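Local coordinates for protein sulfate adenylyltransferase, adenylylsulfate kinase (Thiobacillus denitrificans, PDB 3CR8) that phosphorylates adenosine 5'-phosphosulfate with ATP to make 3'-phosphoadenylyl sulfate, and carries an ATP-sulfurylase-like portion that lacks sulfurylase activity, at residues 39-47 against 232-240; 95-103 against 113-121. All blocks are in the same frame, centred on the assembly; numbering follows the deposited sequence.

Interaction 1: 39-47 against 232-240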
loop_
_atom_site.group_PDB
_atom_site.type_symbol
_atom_site.label_atom_id
_atom_site.label_comp_id
_atom_site.label_asym_id
_atom_site.label_seq_id
_atom_site.Cartn_x
_atom_site.Cartn_y
_atom_site.Cartn_z
ATOM N N TRP A 39 -20.782 -13.443 41.758
ATOM C CA TRP A 39 -21.160 -12.956 40.443
ATOM C C TRP A 39 -22.047 -13.901 39.623
ATOM O O TRP A 39 -22.953 -13.440 38.928
ATOM C CB TRP A 39 -19.952 -12.480 39.639
ATOM C CG TRP A 39 -19.056 -13.539 39.100
ATOM C CD1 TRP A 39 -17.839 -13.906 39.586
ATOM C CD2 TRP A 39 -19.270 -14.333 37.925
ATOM N NE1 TRP A 39 -17.287 -14.897 38.800
ATOM C CE2 TRP A 39 -18.153 -15.175 37.778
ATOM C CE3 TRP A 39 -20.303 -14.421 36.988
ATOM C CZ2 TRP A 39 -18.052 -16.092 36.745
ATOM C CZ3 TRP A 39 -20.185 -15.330 35.969
ATOM C CH2 TRP A 39 -19.072 -16.153 35.859
ATOM N N GLN A 40 -21.807 -15.209 39.706
ATOM C CA GLN A 40 -22.630 -16.165 38.973
ATOM C C GLN A 40 -24.069 -16.339 39.481
ATOM O O GLN A 40 -24.990 -16.569 38.677
ATOM C CB GLN A 40 -21.964 -17.518 38.894
ATOM C CG GLN A 40 -21.151 -17.848 40.047
ATOM C CD GLN A 40 -19.694 -17.749 39.709
ATOM O OE1 GLN A 40 -19.251 -18.283 38.684
ATOM N NE2 GLN A 40 -18.926 -17.069 40.563
ATOM N N GLN A 41 -24.279 -16.235 40.793
ATOM C CA GLN A 41 -25.641 -16.278 41.331
ATOM C C GLN A 41 -26.455 -15.040 40.915
ATOM O O GLN A 41 -27.658 -15.141 40.640
ATOM C CB GLN A 41 -25.632 -16.420 42.852
ATOM C CG GLN A 41 -24.866 -17.611 43.376
ATOM C CD GLN A 41 -25.203 -18.880 42.641
ATOM O OE1 GLN A 41 -26.331 -19.368 42.687
ATOM N NE2 GLN A 41 -24.217 -19.429 41.950
ATOM N N GLN A 42 -25.804 -13.874 40.887
ATOM C CA GLN A 42 -26.469 -12.657 40.423
ATOM C C GLN A 42 -26.911 -12.850 38.985
ATOM O O GLN A 42 -27.833 -12.195 38.513
ATOM C CB GLN A 42 -25.556 -11.432 40.487
ATOM C CG GLN A 42 -24.812 -11.237 41.778
ATOM C CD GLN A 42 -23.906 -10.026 41.701
ATOM O OE1 GLN A 42 -24.136 -9.135 40.885
ATOM N NE2 GLN A 42 -22.863 -9.996 42.533
ATOM N N CYS A 43 -26.233 -13.738 38.278
ATOM C CA CYS A 43 -26.553 -13.968 36.887
ATOM C C CYS A 43 -27.805 -14.776 36.892
ATOM O O CYS A 43 -28.795 -14.421 36.261
ATOM C CB CYS A 43 -25.445 -14.735 36.192
ATOM S SG CYS A 43 -24.086 -13.733 35.679
ATOM N N GLU A 44 -27.758 -15.875 37.624
ATOM C CA GLU A 44 -28.935 -16.716 37.813
ATOM C C GLU A 44 -30.133 -15.847 38.272
ATOM O O GLU A 44 -31.244 -15.934 37.725
ATOM C CB GLU A 44 -28.614 -17.807 38.841
ATOM C CG GLU A 44 -29.228 -19.141 38.575
ATOM C CD GLU A 44 -28.994 -19.608 37.144
ATOM O OE1 GLU A 44 -29.600 -19.037 36.217
ATOM O OE2 GLU A 44 -28.216 -20.559 36.936
ATOM N N LEU A 45 -29.898 -14.995 39.273
ATOM C CA LEU A 45 -30.940 -14.106 39.748
ATOM C C LEU A 45 -31.443 -13.222 38.629
ATOM O O LEU A 45 -32.635 -13.159 38.383
ATOM C CB LEU A 45 -30.469 -13.248 40.927
ATOM C CG LEU A 45 -31.507 -12.217 41.407
ATOM C CD1 LEU A 45 -32.740 -12.923 41.833
ATOM C CD2 LEU A 45 -30.990 -11.328 42.516
ATOM N N GLU A 46 -30.539 -12.546 37.939
ATOM C CA GLU A 46 -30.926 -11.682 36.828
ATOM C C GLU A 46 -31.697 -12.432 35.725
ATOM O O GLU A 46 -32.705 -11.958 35.184
ATOM C CB GLU A 46 -29.690 -11.039 36.242
ATOM C CG GLU A 46 -29.987 -10.042 35.191
ATOM C CD GLU A 46 -28.729 -9.441 34.627
ATOM O OE1 GLU A 46 -27.643 -9.712 35.183
ATOM O OE2 GLU A 46 -28.820 -8.709 33.616
ATOM N N MET A 47 -31.213 -13.615 35.382
ATOM C CA MET A 47 -31.930 -14.448 34.439
ATOM C C MET A 47 -33.355 -14.701 34.936
ATOM O O MET A 47 -34.329 -14.601 34.175
ATOM C CB MET A 47 -31.200 -15.781 34.208
ATOM C CG MET A 47 -29.872 -15.672 33.471
ATOM S SD MET A 47 -30.072 -15.632 31.691
ATOM C CE MET A 47 -30.718 -13.990 31.465
ATOM N N SER A 232 -26.429 -8.964 20.712
ATOM C CA SER A 232 -26.985 -8.650 22.010
ATOM C C SER A 232 -26.255 -9.495 23.020
ATOM O O SER A 232 -25.678 -10.497 22.655
ATOM C CB SER A 232 -28.473 -8.942 22.031
ATOM O OG SER A 232 -29.102 -8.131 22.985
ATOM N N LEU A 233 -26.253 -9.095 24.280
ATOM C CA LEU A 233 -25.548 -9.883 25.296
ATOM C C LEU A 233 -26.506 -10.729 26.108
ATOM O O LEU A 233 -27.642 -10.338 26.374
ATOM C CB LEU A 233 -24.706 -8.991 26.210
ATOM C CG LEU A 233 -23.826 -8.057 25.380
ATOM C CD1 LEU A 233 -23.125 -7.049 26.259
ATOM C CD2 LEU A 233 -22.827 -8.868 24.576
ATOM N N LEU A 234 -26.023 -11.903 26.476
ATOM C CA LEU A 234 -26.766 -12.885 27.245
ATOM C C LEU A 234 -26.091 -13.063 28.602
ATOM O O LEU A 234 -25.078 -13.761 28.712
ATOM C CB LEU A 234 -26.730 -14.217 26.500
ATOM C CG LEU A 234 -27.654 -15.377 26.879
ATOM C CD1 LEU A 234 -26.810 -16.594 26.934
ATOM C CD2 LEU A 234 -28.288 -15.168 28.225
ATOM N N PRO A 235 -26.658 -12.456 29.645
ATOM C CA PRO A 235 -26.012 -12.354 30.953
ATOM C C PRO A 235 -26.111 -13.666 31.689
ATOM O O PRO A 235 -27.159 -13.952 32.240
ATOM C CB PRO A 235 -26.863 -11.308 31.688
ATOM C CG PRO A 235 -27.966 -10.893 30.722
ATOM C CD PRO A 235 -28.040 -11.973 29.694
ATOM N N ALA A 236 -25.039 -14.443 31.704
ATOM C CA ALA A 236 -25.048 -15.769 32.298
ATOM C C ALA A 236 -23.657 -16.338 32.153
ATOM O O ALA A 236 -22.861 -15.846 31.356
ATOM C CB ALA A 236 -26.120 -16.592 31.672
ATOM N N PRO A 237 -23.354 -17.401 32.899
ATOM C CA PRO A 237 -22.031 -17.946 32.579
ATOM C C PRO A 237 -22.398 -18.938 31.479
ATOM O O PRO A 237 -23.559 -19.371 31.438
ATOM C CB PRO A 237 -21.601 -18.705 33.846
ATOM C CG PRO A 237 -22.773 -18.512 34.878
ATOM C CD PRO A 237 -23.935 -17.952 34.113
ATOM N N PRO A 238 -21.454 -19.270 30.581
ATOM C CA PRO A 238 -21.671 -20.482 29.783
ATOM C C PRO A 238 -21.897 -21.687 30.718
ATOM O O PRO A 238 -21.273 -21.779 31.783
ATOM C CB PRO A 238 -20.352 -20.641 29.019
ATOM C CG PRO A 238 -19.784 -19.263 28.945
ATOM C CD PRO A 238 -20.248 -18.527 30.175
ATOM N N PRO A 239 -22.807 -22.597 30.346
ATOM C CA PRO A 239 -23.081 -23.727 31.233
ATOM C C PRO A 239 -22.032 -24.786 30.967
ATOM O O PRO A 239 -21.160 -24.550 30.121
ATOM C CB PRO A 239 -24.441 -24.245 30.736
ATOM C CG PRO A 239 -24.828 -23.383 29.553
ATOM C CD PRO A 239 -23.583 -22.683 29.105
ATOM N N GLU A 240 -22.088 -25.926 31.650
ATOM C CA GLU A 240 -21.241 -27.032 31.200
ATOM C C GLU A 240 -22.012 -28.096 30.382
ATOM O O GLU A 240 -23.106 -28.532 30.763
ATOM C CB GLU A 240 -20.263 -27.554 32.276
ATOM C CG GLU A 240 -18.800 -26.992 32.093
ATOM C CD GLU A 240 -18.281 -26.956 30.619
ATOM O OE1 GLU A 240 -18.546 -25.968 29.897
ATOM O OE2 GLU A 240 -17.568 -27.891 30.184
#
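The indole of Trp39 meets the ring of Pro237 at one corner: CH2 of Trp39 lies 4.1 Å from CB of Pro237, in an oblique approach. On one face of the same indole sits OE1 of Gln40, 3.2 Å above the plane and displaced toward the rim. With CG of Trp39 held between its backbone N and carbonyl carbon (chi1 74°), the far end of the indole swings toward the proline-rich loop. The extended side chain of Glu46 crosses that of Pro235 at about a right angle, OE2 of Glu46 lying 3.7 Å from CG of Pro235. Its other oxygen, OE1, is hydrogen-bonded to His141, which gives this buried acid a polar partner outside the two segments.

Between these two, CB of Cys43 is directed toward the loop; it packs 4.0 Å from CA of Ala236 and also touches CD of Pro237. Met47 finishes the row. Bent at chi2 (-84°) and chi3 (73°), it lays its thioether along the carbonyl O and ring of Pro235: CE lies 3.8 Å from CD of Pro235, while SD rests 3.9 Å from CD2 of Leu234 and also reaches CB of Ala236. No hydrogen bond crosses the contact. The loop is held instead from its own side, where the backbones of Leu234 and Ala236 bond to Val200 and Gly201.

This is a helix-on-loop interface between two family regions: one side of helix 39-50, from the PUA-like region, lies against the loop following strand 229-231, an outermost strand of the parallel 3-2-1-4-5 sheet in the ATP-sulfurylase region, a strand order characteristic of Rossmann-like folds.

Interaction 2: 95-103 against 113-121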
loop_
_atom_site.group_PDB
_atom_site.type_symbol
_atom_site.label_atom_id
_atom_site.label_comp_id
_atom_site.label_asym_id
_atom_site.label_seq_id
_atom_site.Cartn_x
_atom_site.Cartn_y
_atom_site.Cartn_z
ATOM N N ASP A 95 -28.321 -20.486 60.050
ATOM C CA ASP A 95 -29.473 -20.353 60.917
ATOM C C ASP A 95 -30.666 -19.601 60.337
ATOM O O ASP A 95 -31.276 -18.804 61.020
ATOM C CB ASP A 95 -29.061 -19.803 62.273
ATOM C CG ASP A 95 -28.226 -18.599 62.158
ATOM O OD1 ASP A 95 -27.051 -18.620 62.540
ATOM O OD2 ASP A 95 -28.753 -17.612 61.664
ATOM N N ARG A 96 -31.029 -19.893 59.096
ATOM C CA ARG A 96 -32.094 -19.166 58.409
ATOM C C ARG A 96 -33.165 -20.137 57.992
ATOM O O ARG A 96 -32.839 -21.247 57.672
ATOM C CB ARG A 96 -31.500 -18.484 57.183
ATOM C CG ARG A 96 -32.021 -17.104 56.905
ATOM C CD ARG A 96 -30.921 -16.100 56.728
ATOM N NE ARG A 96 -30.481 -15.619 58.020
ATOM C CZ ARG A 96 -31.281 -15.480 59.059
ATOM N NH1 ARG A 96 -32.552 -15.821 58.971
ATOM N NH2 ARG A 96 -30.795 -15.037 60.195
ATOM N N ARG A 97 -34.434 -19.748 58.002
ATOM C CA ARG A 97 -35.506 -20.707 57.703
ATOM C C ARG A 97 -36.709 -20.266 56.900
ATOM O O ARG A 97 -37.107 -19.128 56.904
ATOM C CB ARG A 97 -35.977 -21.452 58.949
ATOM C CG ARG A 97 -35.366 -20.988 60.235
ATOM C CD ARG A 97 -36.366 -20.333 61.127
ATOM N NE ARG A 97 -35.691 -19.488 62.092
ATOM C CZ ARG A 97 -35.146 -19.935 63.206
ATOM N NH1 ARG A 97 -35.215 -21.226 63.488
ATOM N NH2 ARG A 97 -34.539 -19.081 64.018
ATOM N N PRO A 98 -37.274 -21.219 56.196
ATOM C CA PRO A 98 -38.422 -20.987 55.355
ATOM C C PRO A 98 -39.284 -19.960 55.988
ATOM O O PRO A 98 -39.268 -19.868 57.171
ATOM C CB PRO A 98 -39.095 -22.334 55.414
ATOM C CG PRO A 98 -37.967 -23.217 55.393
ATOM C CD PRO A 98 -37.152 -22.646 56.473
ATOM N N GLY A 99 -40.024 -19.191 55.222
ATOM C CA GLY A 99 -40.848 -18.158 55.801
ATOM C C GLY A 99 -40.106 -16.856 55.961
ATOM O O GLY A 99 -40.600 -15.823 55.589
ATOM N N GLU A 100 -38.906 -16.904 56.511
ATOM C CA GLU A 100 -38.109 -15.710 56.643
ATOM C C GLU A 100 -38.059 -15.023 55.310
ATOM O O GLU A 100 -38.181 -15.648 54.299
ATOM C CB GLU A 100 -36.689 -16.056 57.051
ATOM C CG GLU A 100 -36.539 -16.897 58.268
ATOM C CD GLU A 100 -35.281 -16.570 59.018
ATOM O OE1 GLU A 100 -35.061 -15.402 59.293
ATOM O OE2 GLU A 100 -34.494 -17.460 59.342
ATOM N N ARG A 101 -37.860 -13.727 55.302
ATOM C CA ARG A 101 -37.582 -13.053 54.049
ATOM C C ARG A 101 -36.148 -12.574 54.050
ATOM O O ARG A 101 -35.665 -12.048 55.041
ATOM C CB ARG A 101 -38.573 -11.920 53.790
ATOM C CG ARG A 101 -39.908 -12.448 53.244
ATOM C CD ARG A 101 -41.058 -11.489 53.445
ATOM N NE ARG A 101 -41.029 -10.340 52.548
ATOM C CZ ARG A 101 -41.614 -10.308 51.353
ATOM N NH1 ARG A 101 -42.237 -11.378 50.883
ATOM N NH2 ARG A 101 -41.556 -9.211 50.612
ATOM N N LEU A 102 -35.466 -12.804 52.932
ATOM C CA LEU A 102 -34.045 -12.515 52.791
ATOM C C LEU A 102 -33.795 -11.410 51.776
ATOM O O LEU A 102 -34.376 -11.406 50.703
ATOM C CB LEU A 102 -33.319 -13.768 52.322
ATOM C CG LEU A 102 -32.096 -14.111 53.164
ATOM C CD1 LEU A 102 -31.373 -15.285 52.576
ATOM C CD2 LEU A 102 -31.187 -12.919 53.266
ATOM N N ALA A 103 -32.935 -10.462 52.111
ATOM C CA ALA A 103 -32.567 -9.454 51.136
ATOM C C ALA A 103 -31.450 -10.002 50.261
ATOM O O ALA A 103 -30.395 -10.396 50.752
ATOM C CB ALA A 103 -32.129 -8.176 51.829
ATOM N N ALA A 113 -33.296 -7.825 45.348
ATOM C CA ALA A 113 -34.594 -8.455 45.480
ATOM C C ALA A 113 -34.733 -9.023 46.873
ATOM O O ALA A 113 -33.726 -9.243 47.548
ATOM C CB ALA A 113 -34.737 -9.571 44.441
ATOM N N ILE A 114 -35.968 -9.249 47.316
ATOM C CA ILE A 114 -36.150 -10.073 48.506
ATOM C C ILE A 114 -36.654 -11.489 48.140
ATOM O O ILE A 114 -37.623 -11.670 47.370
ATOM C CB ILE A 114 -36.959 -9.368 49.680
ATOM C CG1 ILE A 114 -38.458 -9.424 49.447
ATOM C CG2 ILE A 114 -36.531 -7.919 49.881
ATOM C CD1 ILE A 114 -39.073 -10.797 49.692
ATOM N N LEU A 115 -35.944 -12.480 48.673
ATOM C CA LEU A 115 -36.327 -13.875 48.562
ATOM C C LEU A 115 -37.201 -14.257 49.750
ATOM O O LEU A 115 -36.846 -14.022 50.906
ATOM C CB LEU A 115 -35.075 -14.747 48.544
ATOM C CG LEU A 115 -35.275 -16.255 48.625
ATOM C CD1 LEU A 115 -36.179 -16.711 47.521
ATOM C CD2 LEU A 115 -33.962 -16.992 48.577
ATOM N N THR A 116 -38.353 -14.835 49.462
ATOM C CA THR A 116 -39.223 -15.334 50.503
ATOM C C THR A 116 -38.935 -16.841 50.647
ATOM O O THR A 116 -39.335 -17.629 49.792
ATOM C CB THR A 116 -40.717 -15.032 50.146
ATOM O OG1 THR A 116 -40.835 -13.704 49.604
ATOM C CG2 THR A 116 -41.626 -15.152 51.350
ATOM N N LEU A 117 -38.227 -17.239 51.705
ATOM C CA LEU A 117 -37.733 -18.613 51.834
ATOM C C LEU A 117 -38.783 -19.751 51.811
ATOM O O LEU A 117 -39.647 -19.823 52.682
ATOM C CB LEU A 117 -36.860 -18.733 53.079
ATOM C CG LEU A 117 -35.537 -17.984 52.973
ATOM C CD1 LEU A 117 -34.586 -18.235 54.142
ATOM C CD2 LEU A 117 -34.878 -18.356 51.683
ATOM N N SER A 118 -38.696 -20.631 50.807
ATOM C CA SER A 118 -39.460 -21.893 50.738
ATOM C C SER A 118 -38.731 -23.028 51.449
ATOM O O SER A 118 -39.343 -23.801 52.182
ATOM C CB SER A 118 -39.619 -22.367 49.301
ATOM O OG SER A 118 -40.627 -21.684 48.602
ATOM N N ASP A 119 -37.427 -23.139 51.198
ATOM C CA ASP A 119 -36.634 -24.266 51.660
ATOM C C ASP A 119 -35.196 -23.805 51.824
ATOM O O ASP A 119 -34.751 -22.922 51.101
ATOM C CB ASP A 119 -36.717 -25.391 50.634
ATOM C CG ASP A 119 -36.243 -26.723 51.170
ATOM O OD1 ASP A 119 -35.597 -26.760 52.254
ATOM O OD2 ASP A 119 -36.521 -27.739 50.490
ATOM N N VAL A 120 -34.475 -24.391 52.778
ATOM C CA VAL A 120 -33.073 -24.062 52.986
ATOM C C VAL A 120 -32.324 -25.313 53.397
ATOM O O VAL A 120 -32.700 -25.976 54.364
ATOM C CB VAL A 120 -32.873 -23.050 54.110
ATOM C CG1 VAL A 120 -31.384 -22.839 54.350
ATOM C CG2 VAL A 120 -33.607 -21.737 53.816
ATOM N N TRP A 121 -31.317 -25.665 52.625
ATOM C CA TRP A 121 -30.593 -26.885 52.856
ATOM C C TRP A 121 -29.171 -26.767 52.394
ATOM O O TRP A 121 -28.809 -25.798 51.776
ATOM C CB TRP A 121 -31.279 -28.033 52.154
ATOM C CG TRP A 121 -31.166 -28.073 50.674
ATOM C CD1 TRP A 121 -30.359 -28.870 49.958
ATOM C CD2 TRP A 121 -31.932 -27.337 49.734
ATOM N NE1 TRP A 121 -30.560 -28.678 48.636
ATOM C CE2 TRP A 121 -31.524 -27.728 48.477
ATOM C CE3 TRP A 121 -32.914 -26.378 49.838
ATOM C CZ2 TRP A 121 -32.063 -27.199 47.341
ATOM C CZ3 TRP A 121 -33.437 -25.867 48.722
ATOM C CH2 TRP A 121 -33.025 -26.272 47.491
#
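An antiparallel beta hairpin, strands 101-105 and 111-117, brings Leu102 opposite Leu115 as a hydrogen-bonded pair. N of Leu102 gives a nearly straight bond (174°) to O of Leu115 at 2.7 Å, and N of Leu115 returns one to O of Leu102 at 2.8 Å. Before strand 101-105 begins, O of Glu100 accepts N of Leu117, and N of Gly99 bonds to O of Leu117, carrying the pairing into the loop; at the backbone angles of Gly99 (phi 88°) a CB would be jammed against the carbonyl O of Pro98, which calls for glycine.

Arg101, Ala103, Ile114 and Thr116 share one face of this hairpin, which belongs to the mixed sheet of the PUA-like region, and helix 22-30 packs there on Ala103 and Ile114. Arg101 and Thr116 run side by side, CG of Arg101 being 3.7 Å from CG2 of Thr116. Bent at chi3 (74°), the arginine brings NE into a salt bridge with Glu28 and NH2 into one with Glu134. A leucine in its place would probably leave Glu28 and Glu134 without their positive mate.

At the end of its strand, Leu117 faces the incoming loop, with CD1 3.9 Å from CG of Arg96 and CB against CA of Pro98. The chain corners at Ser118, and Val120 then points toward the loop, its CB and both methyls each 4.0 Å from O of Arg96. Glu100 ties the loop to itself: OE1 makes a salt bridge with NH1 of Arg96 at 2.6 Å, while OE2 accepts N of Arg97 at 2.7 Å on its anti side.

In the fold
Both contacts draw on the PUA-like region, but at different depths: interaction 2 lies about 30 Å from the centre of the chain, interaction 1 about 11 Å. Their centres are about 22 Å apart; the nearest atoms come to about 5 Å without touching. Along the chain the order is 39-47, 95-103, 113-121, 232-240, so the hairpin is complete before the chain enters the parallel-sheet region and returns to helix 39-50. The two are tied through strand 34-36, which pairs in parallel with strand 101-105 and leads directly into that helix. Interaction 2 thus builds within one region, whereas interaction 1 joins it to the next; both lie away from the predicted ATP site.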